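Local coordinates for C381 turret protein (Sulfolobus turreted icosahedral virus, PDB 4IND) that probably builds the five-subunit turret on the capsid of an archaeal virus, each subunit contributing a chain of three jelly-roll domains, at residues I169-R174 / Y178-P183; L230-T233 / D238-F241; S305-A310 / D332-G337; T312-Q317 / V365-I370. One frame throughout, in Å; residues are numbered along the deposited sequence.

Interaction 1 (I169-R174 / Y178-P183); sequences ISFRLR and YAIKMP. With 2HP (dihydrogenphosphate ion), chain U; 2HP (dihydrogenphosphate ion), chain Y.
Y178 opens the contact by lying against L173 and R174, at the end of the second jelly-roll domain where a loop leads from one sheet to the other. The L173 methyl CD1 sits over one face of the Y178 ring, 3.9 Å from its centroid and only 18° off the normal, a CH-pi contact. At the ring's edge the hydroxyl takes over: Y178 OH donates to R174 O at 2.7 Å, from 43° above the carbonyl plane. F149 adds an edge-to-face ring contact to Y178. Next, I180 extends CD1 to the edge of the F171 ring, 4.2 Å from F171 CZ. K181 takes no part in this core. With its chain bent at chi3 (-63°), K181 NZ hydrogen-bonds O4 of one dihydrogenphosphate at 3.1 Å, and the same ammonium also meets D235 O and the Y236 ring of a neighbouring subunit. The second ion lies on the 169-174 side, where R172 NH2 bonds O1 at 3.2 Å and the poorly ordered R174 reaches O3 weakly; R174 NH2 is held by F149 O. The link between sheets thus has an apolar interior and one tyrosine hydrogen bond to its loop, while R172, R174 and K181 hold dihydrogenphosphate ions, R172 also pairing with E125.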
# COMPACT_ATOMS: atom_id res chain seq x y z
N ILE A 169 11.23 -11.72 -25.93
CA ILE A 169 11.53 -11.37 -24.55
C ILE A 169 10.27 -11.72 -23.75
O ILE A 169 9.18 -11.35 -24.14
CB ILE A 169 11.85 -9.88 -24.39
CG1 ILE A 169 12.99 -9.49 -25.33
CG2 ILE A 169 12.23 -9.57 -22.93
CD1 ILE A 169 13.38 -8.02 -25.27
N SER A 170 10.41 -12.48 -22.68
CA SER A 170 9.26 -12.76 -21.82
C SER A 170 9.54 -12.27 -20.41
O SER A 170 10.69 -12.23 -19.99
CB SER A 170 8.98 -14.27 -21.76
OG SER A 170 8.62 -14.76 -23.03
N PHE A 171 8.49 -11.93 -19.67
CA PHE A 171 8.64 -11.57 -18.27
C PHE A 171 7.31 -11.74 -17.55
O PHE A 171 6.26 -11.75 -18.18
CB PHE A 171 9.22 -10.15 -18.11
CG PHE A 171 8.65 -9.15 -19.07
CD1 PHE A 171 7.48 -8.45 -18.77
CD2 PHE A 171 9.28 -8.88 -20.27
CE1 PHE A 171 6.95 -7.52 -19.65
CE2 PHE A 171 8.76 -7.94 -21.15
CZ PHE A 171 7.59 -7.26 -20.85
N ARG A 172 7.35 -11.89 -16.23
CA ARG A 172 6.13 -12.03 -15.43
C ARG A 172 5.83 -10.69 -14.79
O ARG A 172 6.72 -10.06 -14.24
CB ARG A 172 6.33 -13.07 -14.30
CG ARG A 172 5.10 -13.24 -13.43
CD ARG A 172 5.40 -13.65 -11.99
NE ARG A 172 6.02 -12.57 -11.22
CZ ARG A 172 6.40 -12.71 -9.95
NH1 ARG A 172 6.22 -13.88 -9.33
NH2 ARG A 172 6.96 -11.71 -9.29
N LEU A 173 4.58 -10.25 -14.88
CA LEU A 173 4.16 -9.02 -14.20
C LEU A 173 3.06 -9.35 -13.21
O LEU A 173 2.09 -10.02 -13.57
CB LEU A 173 3.62 -8.01 -15.21
CG LEU A 173 4.57 -7.57 -16.31
CD1 LEU A 173 3.88 -6.56 -17.23
CD2 LEU A 173 5.83 -6.96 -15.71
N ARG A 174 3.19 -8.89 -11.97
CA ARG A 174 2.12 -9.14 -11.01
C ARG A 174 1.04 -8.10 -11.28
O ARG A 174 1.23 -7.22 -12.11
CB ARG A 174 2.65 -8.99 -9.59
CG ARG A 174 3.23 -7.62 -9.35
CD ARG A 174 3.28 -7.30 -7.88
NE ARG A 174 3.87 -5.99 -7.67
CZ ARG A 174 5.16 -5.76 -7.47
NH1 ARG A 174 6.04 -6.76 -7.43
NH2 ARG A 174 5.57 -4.50 -7.29
N TYR A 178 0.77 -1.45 -16.54
CA TYR A 178 2.14 -1.17 -16.90
C TYR A 178 2.29 -0.48 -18.24
O TYR A 178 1.53 -0.74 -19.17
CB TYR A 178 2.93 -2.46 -16.98
CG TYR A 178 2.99 -3.23 -15.68
CD1 TYR A 178 4.11 -3.16 -14.87
CD2 TYR A 178 1.94 -4.03 -15.27
CE1 TYR A 178 4.19 -3.89 -13.67
CE2 TYR A 178 2.00 -4.76 -14.08
CZ TYR A 178 3.12 -4.68 -13.29
OH TYR A 178 3.20 -5.40 -12.12
N ALA A 179 3.29 0.38 -18.33
CA ALA A 179 3.71 0.93 -19.61
C ALA A 179 4.87 0.09 -20.11
O ALA A 179 5.77 -0.26 -19.34
CB ALA A 179 4.12 2.37 -19.47
N ILE A 180 4.84 -0.26 -21.40
CA ILE A 180 6.00 -0.89 -22.02
C ILE A 180 6.45 0.06 -23.13
O ILE A 180 5.71 0.31 -24.08
CB ILE A 180 5.64 -2.23 -22.62
CG1 ILE A 180 5.22 -3.19 -21.51
CG2 ILE A 180 6.83 -2.79 -23.39
CD1 ILE A 180 4.63 -4.49 -22.03
N LYS A 181 7.64 0.62 -22.96
CA LYS A 181 8.15 1.61 -23.88
C LYS A 181 9.38 1.03 -24.58
O LYS A 181 10.28 0.47 -23.94
CB LYS A 181 8.52 2.91 -23.14
CG LYS A 181 8.93 4.06 -24.07
CD LYS A 181 9.48 5.26 -23.29
CE LYS A 181 8.42 5.86 -22.36
NZ LYS A 181 8.95 7.10 -21.69
N MET A 182 9.40 1.14 -25.90
CA MET A 182 10.55 0.64 -26.65
C MET A 182 11.05 1.67 -27.66
O MET A 182 10.53 1.75 -28.78
CB MET A 182 10.20 -0.70 -27.30
CG MET A 182 9.71 -1.72 -26.29
SD MET A 182 8.80 -3.10 -27.00
CE MET A 182 9.94 -3.64 -28.26
N PRO A 183 12.05 2.46 -27.26
CA PRO A 183 12.71 3.38 -28.19
C PRO A 183 13.41 2.49 -29.19
O PRO A 183 13.96 1.46 -28.77
CB PRO A 183 13.76 4.07 -27.31
CG PRO A 183 13.38 3.78 -25.89
CD PRO A 183 12.66 2.46 -25.92
P 2HP U . 9.46 -8.71 -9.10
O1 2HP U . 8.12 -8.75 -9.79
O2 2HP U . 9.67 -10.16 -8.81
O3 2HP U . 9.32 -7.87 -7.79
O4 2HP U . 10.63 -8.21 -10.00
P 2HP Y . 11.66 8.22 -19.24
O1 2HP Y . 10.70 9.31 -19.81
O2 2HP Y . 11.26 7.83 -17.85
O3 2HP Y . 13.03 8.77 -19.03
O4 2HP Y . 11.66 7.00 -20.20

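Interaction 2 (L230-T233 / D238-F241); sequences LKIT and DVKF. With 2HP (dihydrogenphosphate ion), chain V; 2HP (dihydrogenphosphate ion), chain B.
L230 and V239 meet without any flat group between them; the two flat groups of these segments lie to the side. The F241 ring packs among I169, M182 and I202, while the D238 carboxylate leaves the core and pairs at OD2 with R154 of a neighbouring subunit in a salt bridge. What joins the strands is aliphatic. The tips of L230 and V239 reach toward each other between the two sheets, and L230 CD1 is received by both branches of the valine, at 3.7 Å from V239 CG1 and 3.8 Å from V239 CG2. CG1 stands anti to the backbone N (chi1 178°) in V239, which points both methyls at the end of the leucine. Farther along, I232 CD1 makes a looser contact with V239 CG2 at 4.2 Å. F171 and I202 also pack on V239, and I180 on L230, so the meeting point is enclosed by apolar side chains of the second jelly roll. The flanking K231 and D238 serve ion sites instead. K231 runs fully extended until K231 NZ bonds O3 of one dihydrogenphosphate at 2.8 Å. A second dihydrogenphosphate lies by D238, whose backbone N gives it a weak bond at O2. The chemistry is therefore divided: the contact between the segments is apolar, methyl against methyl, whereas one ion is shared by K231 and H296, of the second and third domains, and the other is held with K181 and R154 of the neighbouring subunit, so polar links run between domains and between subunits.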
# COMPACT_ATOMS: atom_id res chain seq x y z
N LEU A 230 -0.42 -2.38 -20.62
CA LEU A 230 -1.12 -3.62 -20.31
C LEU A 230 -1.77 -3.49 -18.96
O LEU A 230 -1.11 -3.13 -17.99
CB LEU A 230 -0.11 -4.79 -20.18
CG LEU A 230 0.62 -5.24 -21.42
CD1 LEU A 230 1.56 -6.42 -21.05
CD2 LEU A 230 -0.40 -5.68 -22.42
N LYS A 231 -3.06 -3.81 -18.89
CA LYS A 231 -3.68 -3.96 -17.59
C LYS A 231 -3.59 -5.41 -17.13
O LYS A 231 -4.26 -6.29 -17.66
CB LYS A 231 -5.12 -3.49 -17.59
CG LYS A 231 -5.76 -3.66 -16.19
CD LYS A 231 -7.20 -3.17 -16.11
CE LYS A 231 -7.66 -3.29 -14.67
NZ LYS A 231 -9.06 -2.85 -14.47
N ILE A 232 -2.72 -5.67 -16.16
CA ILE A 232 -2.58 -7.03 -15.64
C ILE A 232 -3.54 -7.17 -14.46
O ILE A 232 -3.27 -6.67 -13.38
CB ILE A 232 -1.15 -7.31 -15.19
CG1 ILE A 232 -0.17 -7.05 -16.35
CG2 ILE A 232 -1.02 -8.75 -14.65
CD1 ILE A 232 -0.35 -8.03 -17.53
N THR A 233 -4.67 -7.82 -14.69
CA THR A 233 -5.61 -8.11 -13.61
C THR A 233 -4.89 -8.95 -12.56
O THR A 233 -5.07 -8.76 -11.36
CB THR A 233 -6.80 -8.89 -14.14
OG1 THR A 233 -7.52 -8.07 -15.05
CG2 THR A 233 -7.72 -9.34 -13.00
N ASP A 238 2.14 -13.75 -17.34
CA ASP A 238 3.29 -13.93 -18.22
C ASP A 238 3.11 -13.17 -19.53
O ASP A 238 2.17 -13.39 -20.30
CB ASP A 238 3.60 -15.42 -18.43
CG ASP A 238 4.24 -16.07 -17.19
OD1 ASP A 238 5.38 -15.72 -16.81
OD2 ASP A 238 3.59 -16.94 -16.58
N VAL A 239 4.01 -12.23 -19.75
CA VAL A 239 3.94 -11.35 -20.92
C VAL A 239 4.99 -11.80 -21.93
O VAL A 239 6.12 -12.14 -21.54
CB VAL A 239 4.16 -9.90 -20.52
CG1 VAL A 239 4.14 -8.97 -21.74
CG2 VAL A 239 3.10 -9.47 -19.50
N LYS A 240 4.64 -11.80 -23.21
CA LYS A 240 5.60 -12.20 -24.25
C LYS A 240 5.72 -11.14 -25.34
O LYS A 240 4.73 -10.73 -25.94
CB LYS A 240 5.16 -13.52 -24.85
CG LYS A 240 6.11 -14.08 -25.88
CD LYS A 240 5.60 -15.42 -26.37
CE LYS A 240 6.42 -15.94 -27.52
NZ LYS A 240 5.84 -17.20 -28.07
N PHE A 241 6.95 -10.69 -25.59
CA PHE A 241 7.22 -9.78 -26.69
C PHE A 241 7.88 -10.60 -27.81
O PHE A 241 8.79 -11.38 -27.54
CB PHE A 241 8.15 -8.66 -26.24
CG PHE A 241 8.86 -7.99 -27.37
CD1 PHE A 241 8.17 -7.20 -28.28
CD2 PHE A 241 10.23 -8.15 -27.54
CE1 PHE A 241 8.82 -6.58 -29.33
CE2 PHE A 241 10.90 -7.52 -28.58
CZ PHE A 241 10.19 -6.74 -29.49
P 2HP V . 0.08 -17.07 -16.70
O1 2HP V . -0.34 -16.34 -18.01
O2 2HP V . 0.40 -16.11 -15.61
O3 2HP V . 1.41 -17.71 -16.92
O4 2HP V . -0.93 -18.16 -16.24
P 2HP B . -9.87 0.57 -15.17
O1 2HP B . -10.49 1.56 -16.11
O2 2HP B . -8.51 0.35 -15.77
O3 2HP B . -10.73 -0.73 -15.13
O4 2HP B . -9.67 1.18 -13.75

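Interaction 3 (S305-A310 / D332-G337); sequences SGLTTA and DFIAGG
Two connecting loops at one end of the third jelly roll touch here, one leading from strand 295-305 to 311-319 and the other following strand 328-332, and L307 bridges them. L307 CD1 rests 3.9 Å from F333 CB, beside the root of that side chain rather than on the ring, and is equally near the carbonyl oxygen F333 O. The other branch, L307 CD2, looks toward I334 CD1 at 4.3 Å. L307 and F333 cross at about a right angle; with CG anti to the carbonyl carbon (chi1 -65°), F333 sends its ring on into the sandwich, where W331 meets it edge-to-face. Each loop is held by a side-chain-to-backbone turn of its own. In 332-337, D332 OD1 takes two backbone N-H groups: I334 N at 2.9 Å, an Asx turn, nearly along the C-O bond; and A335 N at 3.1 Å, an Asx motif, from 73° above the carboxylate plane. The other oxygen, D332 OD2, is bound by Q315 NE2, and G336 N bonds D332 O. In the other loop T308 OG1 accepts from A310 N at 3.1 Å, an ST turn. The loops' shapes thus come largely from their own polar bonds, and L307, itself partly exposed, adds a light apolar contact between them near the surface.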
# COMPACT_ATOMS: atom_id res chain seq x y z
N SER A 305 -31.85 9.59 -29.61
CA SER A 305 -32.95 10.44 -30.04
C SER A 305 -33.50 9.89 -31.33
O SER A 305 -32.79 9.22 -32.09
CB SER A 305 -32.48 11.88 -30.24
OG SER A 305 -31.45 11.93 -31.20
N GLY A 306 -34.78 10.15 -31.56
CA GLY A 306 -35.42 9.74 -32.79
C GLY A 306 -36.20 8.45 -32.65
O GLY A 306 -36.72 7.93 -33.63
N LEU A 307 -36.27 7.92 -31.43
CA LEU A 307 -37.05 6.72 -31.18
C LEU A 307 -38.53 6.96 -31.42
O LEU A 307 -39.09 7.94 -30.94
CB LEU A 307 -36.84 6.22 -29.75
CG LEU A 307 -35.49 5.58 -29.48
CD1 LEU A 307 -35.41 5.08 -28.04
CD2 LEU A 307 -35.22 4.47 -30.47
N THR A 308 -39.16 6.05 -32.16
CA THR A 308 -40.61 6.05 -32.35
C THR A 308 -41.10 4.62 -32.23
O THR A 308 -40.31 3.69 -32.09
CB THR A 308 -41.01 6.59 -33.74
OG1 THR A 308 -40.59 5.67 -34.76
CG2 THR A 308 -40.38 7.95 -34.00
N THR A 309 -42.41 4.44 -32.31
CA THR A 309 -43.01 3.12 -32.26
C THR A 309 -42.58 2.28 -33.47
O THR A 309 -42.77 1.07 -33.50
CB THR A 309 -44.54 3.19 -32.20
OG1 THR A 309 -45.03 3.98 -33.28
CG2 THR A 309 -44.98 3.83 -30.89
N ALA A 310 -41.98 2.94 -34.46
CA ALA A 310 -41.45 2.26 -35.63
C ALA A 310 -40.12 1.55 -35.35
O ALA A 310 -39.66 0.77 -36.17
CB ALA A 310 -41.30 3.23 -36.80
N ASP A 332 -30.88 -1.09 -22.87
CA ASP A 332 -31.90 -1.29 -23.87
C ASP A 332 -32.76 -0.03 -23.88
O ASP A 332 -33.47 0.26 -22.92
CB ASP A 332 -32.74 -2.52 -23.52
CG ASP A 332 -33.77 -2.83 -24.58
OD1 ASP A 332 -34.26 -1.89 -25.25
OD2 ASP A 332 -34.11 -4.02 -24.75
N PHE A 333 -32.67 0.75 -24.96
CA PHE A 333 -33.33 2.05 -25.00
C PHE A 333 -34.84 1.94 -25.15
O PHE A 333 -35.58 2.89 -24.85
CB PHE A 333 -32.73 2.92 -26.11
CG PHE A 333 -31.31 3.28 -25.86
CD1 PHE A 333 -30.99 4.38 -25.08
CD2 PHE A 333 -30.28 2.51 -26.38
CE1 PHE A 333 -29.65 4.71 -24.84
CE2 PHE A 333 -28.95 2.83 -26.14
CZ PHE A 333 -28.63 3.93 -25.37
N ILE A 334 -35.32 0.79 -25.61
CA ILE A 334 -36.76 0.56 -25.70
C ILE A 334 -37.29 0.18 -24.33
O ILE A 334 -38.20 0.81 -23.81
CB ILE A 334 -37.10 -0.57 -26.69
CG1 ILE A 334 -36.49 -0.30 -28.07
CG2 ILE A 334 -38.61 -0.77 -26.78
CD1 ILE A 334 -36.93 1.00 -28.70
N ALA A 335 -36.71 -0.86 -23.73
CA ALA A 335 -37.16 -1.38 -22.44
C ALA A 335 -36.84 -0.44 -21.28
O ALA A 335 -37.61 -0.32 -20.33
CB ALA A 335 -36.54 -2.76 -22.19
N GLY A 336 -35.69 0.22 -21.36
CA GLY A 336 -35.19 1.03 -20.25
C GLY A 336 -35.42 2.53 -20.37
O GLY A 336 -35.36 3.24 -19.37
N GLY A 337 -35.70 3.02 -21.57
CA GLY A 337 -35.87 4.45 -21.79
C GLY A 337 -34.74 5.05 -22.60
O GLY A 337 -33.67 4.45 -22.74

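Interaction 4 (T312-Q317 / V365-I370); sequences TQCQLQ and VTITLI
C314 and L316 of strand 312-317 meet I367 and L369, face to face across the sandwich of the third jelly roll: the first segment belongs to the sheet known as CHEF in viral jelly rolls, the second to BIDG. The strand starts with a classic beta bulge, T312 and Q313 both facing N357. Q313 then turns its amide to the outer side, where Q313 NE2 gives a bond of 3.1 Å to Q315 OE1; the acceptor is approached from 62° above its carbonyl plane, but lies within 4° of the Q313 amide plane. C314 points inward. C314 SG, anti to the backbone N (chi1 -172°), comes to 3.9 Å from I367 CD1. Q315 faces outward again. L316 repeats the inward step: its side chain crosses that of L369 at about a right angle, and F333, W344 and I352 pack around it. Q317 closes the alternation on the outer side with hydrogen bonds from its side-chain amide to Q353 and T329. Successive inward residues, two apart in sequence, therefore meet in pairs, C314 with I367 and L316 with L369, while the glutamines face the outer side. The second of these pairs meets through single methyls, L316 CD1 lying 4.0 Å from L369 CD2.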
# COMPACT_ATOMS: atom_id res chain seq x y z
N THR A 312 -38.21 -1.17 -33.19
CA THR A 312 -38.54 -2.37 -32.41
C THR A 312 -37.38 -2.86 -31.56
O THR A 312 -37.57 -3.61 -30.60
CB THR A 312 -38.97 -3.51 -33.34
OG1 THR A 312 -37.90 -3.81 -34.24
CG2 THR A 312 -40.21 -3.12 -34.13
N GLN A 313 -36.17 -2.47 -31.94
CA GLN A 313 -34.99 -2.86 -31.18
C GLN A 313 -33.96 -1.76 -31.18
O GLN A 313 -33.69 -1.15 -32.21
CB GLN A 313 -34.37 -4.14 -31.74
CG GLN A 313 -33.09 -4.56 -31.02
CD GLN A 313 -32.42 -5.78 -31.63
OE1 GLN A 313 -32.59 -6.07 -32.82
NE2 GLN A 313 -31.66 -6.51 -30.82
N CYS A 314 -33.40 -1.50 -30.02
CA CYS A 314 -32.35 -0.51 -29.91
C CYS A 314 -31.57 -0.82 -28.64
O CYS A 314 -31.93 -0.35 -27.56
CB CYS A 314 -32.95 0.90 -29.87
SG CYS A 314 -31.71 2.22 -29.97
N GLN A 315 -30.54 -1.66 -28.78
CA GLN A 315 -29.73 -2.09 -27.65
C GLN A 315 -28.27 -1.69 -27.84
O GLN A 315 -27.67 -1.97 -28.88
CB GLN A 315 -29.83 -3.60 -27.47
CG GLN A 315 -31.23 -4.08 -27.15
CD GLN A 315 -31.34 -5.58 -27.16
OE1 GLN A 315 -30.66 -6.26 -27.93
NE2 GLN A 315 -32.20 -6.11 -26.30
N LEU A 316 -27.71 -1.05 -26.82
CA LEU A 316 -26.28 -0.81 -26.77
C LEU A 316 -25.63 -2.05 -26.16
O LEU A 316 -26.09 -2.55 -25.11
CB LEU A 316 -25.99 0.42 -25.91
CG LEU A 316 -24.56 0.95 -25.96
CD1 LEU A 316 -24.21 1.36 -27.39
CD2 LEU A 316 -24.38 2.10 -24.99
N GLN A 317 -24.59 -2.56 -26.81
CA GLN A 317 -23.90 -3.75 -26.33
C GLN A 317 -22.40 -3.51 -26.23
O GLN A 317 -21.84 -2.70 -26.98
CB GLN A 317 -24.17 -4.93 -27.27
CG GLN A 317 -25.62 -5.12 -27.61
CD GLN A 317 -25.87 -6.40 -28.36
OE1 GLN A 317 -25.12 -6.77 -29.26
NE2 GLN A 317 -26.92 -7.10 -27.98
N VAL A 365 -36.36 4.98 -40.66
CA VAL A 365 -36.26 5.78 -39.45
C VAL A 365 -34.80 5.96 -39.10
O VAL A 365 -34.02 5.00 -39.11
CB VAL A 365 -36.94 5.09 -38.26
CG1 VAL A 365 -37.05 6.05 -37.08
CG2 VAL A 365 -38.30 4.57 -38.65
N THR A 366 -34.41 7.19 -38.78
CA THR A 366 -33.04 7.48 -38.40
C THR A 366 -32.97 7.83 -36.92
O THR A 366 -33.64 8.76 -36.46
CB THR A 366 -32.43 8.63 -39.24
OG1 THR A 366 -32.32 8.22 -40.61
CG2 THR A 366 -31.04 8.99 -38.71
N ILE A 367 -32.17 7.08 -36.18
CA ILE A 367 -31.95 7.35 -34.77
C ILE A 367 -30.52 7.78 -34.57
O ILE A 367 -29.64 7.44 -35.36
CB ILE A 367 -32.22 6.11 -33.92
CG1 ILE A 367 -31.31 4.97 -34.38
CG2 ILE A 367 -33.68 5.68 -34.03
CD1 ILE A 367 -31.45 3.72 -33.54
N THR A 368 -30.29 8.55 -33.51
CA THR A 368 -28.95 9.05 -33.24
C THR A 368 -28.55 8.71 -31.83
O THR A 368 -29.26 9.07 -30.88
CB THR A 368 -28.88 10.57 -33.46
OG1 THR A 368 -29.17 10.86 -34.83
CG2 THR A 368 -27.49 11.10 -33.11
N LEU A 369 -27.43 8.00 -31.70
CA LEU A 369 -26.88 7.63 -30.43
C LEU A 369 -25.86 8.69 -30.03
O LEU A 369 -25.04 9.10 -30.84
CB LEU A 369 -26.18 6.27 -30.54
CG LEU A 369 -25.34 5.83 -29.35
CD1 LEU A 369 -26.24 5.54 -28.17
CD2 LEU A 369 -24.48 4.59 -29.69
N ILE A 370 -25.92 9.14 -28.79
CA ILE A 370 -24.82 9.91 -28.23
C ILE A 370 -24.25 9.11 -27.07
O ILE A 370 -24.97 8.38 -26.37
CB ILE A 370 -25.22 11.32 -27.79
CG1 ILE A 370 -26.13 11.27 -26.57
CG2 ILE A 370 -25.92 12.07 -28.92
CD1 ILE A 370 -26.77 12.61 -26.27

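In the fold
Interactions 1 and 2 lie in the core of the middle jelly roll, their centres about 7 Å apart, and hold the same two sheets: 168-172 pairs with 238-243, and 176-187 with 221-232. Interactions 3 and 4 are equally close to each other but belong to the third domain, some 36 to 45 Å away by centres. There, interaction 4 is buried between the sheets, and interaction 3 closes their end nearer the surface; the backbone bonds F333 to C314 and S305 to T368 join them. Only the middle-domain pair borders bound phosphates. Aromatic and tyrosine-hydroxyl chemistry marks interaction 1, aliphatic packing interactions 2 and 4, and Asx and ST turns interaction 3.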